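Local coordinates for protein bicaudal C homolog 1 (Homo sapiens, PDB 6GY4) that probably binds RNA through its KH domains, the first of which is a type I KH domain, at residues A[40-45]-A[72-77]. Sequence-based numbering, arbitrary orientation.
Sequences TNTQIA and KEAKEM
With chi1 of 57° in Thr40 and 56° in Thr42, each threonine sets its OG1 between its own backbone N and carbonyl carbon, and both hydroxyls come to face the methyl of Ala74, an example of how two threonines can link their hydroxyls to each other while packing on an alanine. The setting is a type I KH fold, in which a three-stranded antiparallel sheet of strand order 1-3-2 is backed by three helices; here the end of helix 32-40 and the residues leading into strand 43-45, outermost in this chain's sheet, pack on the closing helix, 68-81. Between the two segments no hydrogen bond forms, and the single methyl of Ala74 permits a close fit: the CA atoms of Thr40 and Ala74 lie 6.3 Å apart. Polar demand is met on one side of the interface, since Thr42 OG1 donates to Thr40 OG1 over 2.6 Å, and Thr40 OG1 in turn hydrogen-bonds to the backbone carbonyl oxygen of Ile36. The bond between the two hydroxyls bridges Asn41, which leaves the helix with positive phi, while the bond to Ile36 ties Thr40 to the last turn of helix 32-40. Thr40 CG2, anti to the carbonyl carbon, lies over the helix, nearest to Ala74 N at 4.1 Å, with Glu73 CB and Met77 CE more loosely alongside. A valine in place of Thr40 would probably leave the Thr42 hydroxyl without its acceptor and the Ile36 carbonyl without this donor. Beyond the pair, Ala74 also touches Ile36 and Val64, so its methyl lies where helix 32-40, strand 61-65 and helix 68-81 converge. There Ala74 CB sits 3.8 Å from Thr40 OG1 and equally far from Thr42 OG1.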
loop_
_atom_site.group_PDB
_atom_site.type_symbol
_atom_site.label_atom_id
_atom_site.label_comp_id
_atom_site.label_asym_id
_atom_site.label_seq_id
_atom_site.Cartn_x
_atom_site.Cartn_y
_atom_site.Cartn_z
ATOM N N THR A 40 -7.398 7.042 2.911
ATOM C CA THR A 40 -7.655 7.203 1.486
ATOM C C THR A 40 -8.927 6.507 1.021
ATOM O O THR A 40 -9.336 6.713 -0.124
ATOM C CB THR A 40 -6.463 6.678 0.674
ATOM O OG1 THR A 40 -6.220 5.307 1.009
ATOM C CG2 THR A 40 -5.214 7.493 0.971
ATOM N N ASN A 41 -9.562 5.711 1.878
ATOM C CA ASN A 41 -10.724 4.898 1.513
ATOM C C ASN A 41 -10.389 3.972 0.345
ATOM O O ASN A 41 -11.094 3.919 -0.666
ATOM C CB ASN A 41 -11.942 5.766 1.195
ATOM C CG ASN A 41 -13.247 5.029 1.423
ATOM O OD1 ASN A 41 -13.357 4.221 2.345
ATOM N ND2 ASN A 41 -14.240 5.293 0.580
ATOM N N THR A 42 -9.292 3.235 0.499
ATOM C CA THR A 42 -8.795 2.328 -0.524
ATOM C C THR A 42 -8.653 0.931 0.064
ATOM O O THR A 42 -8.730 0.730 1.278
ATOM C CB THR A 42 -7.452 2.806 -1.092
ATOM O OG1 THR A 42 -6.509 2.961 -0.025
ATOM C CG2 THR A 42 -7.619 4.141 -1.799
ATOM N N GLN A 43 -8.441 -0.043 -0.821
ATOM C CA GLN A 43 -8.282 -1.441 -0.446
ATOM C C GLN A 43 -6.931 -1.930 -0.950
ATOM O O GLN A 43 -6.640 -1.826 -2.145
ATOM C CB GLN A 43 -9.410 -2.300 -1.027
ATOM C CG GLN A 43 -10.806 -1.791 -0.707
ATOM C CD GLN A 43 -11.663 -2.831 -0.011
ATOM O OE1 GLN A 43 -11.266 -3.989 0.123
ATOM N NE2 GLN A 43 -12.842 -2.421 0.439
ATOM N N ILE A 44 -6.109 -2.453 -0.045
ATOM C CA ILE A 44 -4.753 -2.870 -0.378
ATOM C C ILE A 44 -4.663 -4.388 -0.301
ATOM O O ILE A 44 -5.287 -5.028 0.554
ATOM C CB ILE A 44 -3.711 -2.206 0.547
ATOM C CG1 ILE A 44 -3.865 -0.685 0.514
ATOM C CG2 ILE A 44 -2.301 -2.581 0.126
ATOM C CD1 ILE A 44 -2.960 0.032 1.486
ATOM N N ALA A 45 -3.880 -4.966 -1.210
ATOM C CA ALA A 45 -3.697 -6.409 -1.271
ATOM C C ALA A 45 -2.264 -6.704 -1.684
ATOM O O ALA A 45 -1.717 -6.024 -2.554
ATOM C CB ALA A 45 -4.682 -7.049 -2.255
ATOM N N LYS A 72 -4.286 7.057 -6.349
ATOM C CA LYS A 72 -3.057 7.790 -6.628
ATOM C C LYS A 72 -2.401 8.280 -5.343
ATOM O O LYS A 72 -1.168 8.331 -5.249
ATOM C CB LYS A 72 -3.350 8.960 -7.567
ATOM N N GLU A 73 -3.208 8.644 -4.343
ATOM C CA GLU A 73 -2.655 9.140 -3.085
ATOM C C GLU A 73 -2.155 8.000 -2.209
ATOM O O GLU A 73 -1.181 8.164 -1.466
ATOM C CB GLU A 73 -3.703 9.961 -2.339
ATOM C CG GLU A 73 -4.098 11.253 -3.023
ATOM C CD GLU A 73 -5.329 11.876 -2.401
ATOM O OE1 GLU A 73 -5.940 11.223 -1.532
ATOM O OE2 GLU A 73 -5.685 13.011 -2.781
ATOM N N ALA A 74 -2.820 6.845 -2.261
ATOM C CA ALA A 74 -2.335 5.694 -1.513
ATOM C C ALA A 74 -1.033 5.170 -2.104
ATOM O O ALA A 74 -0.133 4.754 -1.366
ATOM C CB ALA A 74 -3.399 4.598 -1.485
ATOM N N LYS A 75 -0.914 5.194 -3.434
ATOM C CA LYS A 75 0.294 4.696 -4.077
ATOM C C LYS A 75 1.496 5.578 -3.763
ATOM O O LYS A 75 2.601 5.068 -3.546
ATOM C CB LYS A 75 0.081 4.596 -5.587
ATOM C CG LYS A 75 1.283 4.044 -6.338
ATOM C CD LYS A 75 1.141 4.214 -7.841
ATOM C CE LYS A 75 2.352 3.641 -8.564
ATOM N NZ LYS A 75 2.362 3.978 -10.014
ATOM N N GLU A 76 1.307 6.901 -3.736
ATOM C CA GLU A 76 2.434 7.790 -3.467
ATOM C C GLU A 76 2.978 7.578 -2.059
ATOM O O GLU A 76 4.186 7.703 -1.828
ATOM C CB GLU A 76 2.027 9.251 -3.677
ATOM C CG GLU A 76 1.188 9.853 -2.555
ATOM C CD GLU A 76 1.083 11.362 -2.642
ATOM O OE1 GLU A 76 1.678 11.947 -3.569
ATOM O OE2 GLU A 76 0.406 11.965 -1.781
ATOM N N MET A 77 2.101 7.239 -1.108
ATOM C CA MET A 77 2.537 7.024 0.269
ATOM C C MET A 77 3.243 5.682 0.415
ATOM O O MET A 77 4.321 5.598 1.013
ATOM C CB MET A 77 1.337 7.103 1.218
ATOM C CG MET A 77 0.586 8.433 1.214
ATOM S SD MET A 77 -0.943 8.348 2.176
ATOM C CE MET A 77 -1.745 9.887 1.715
#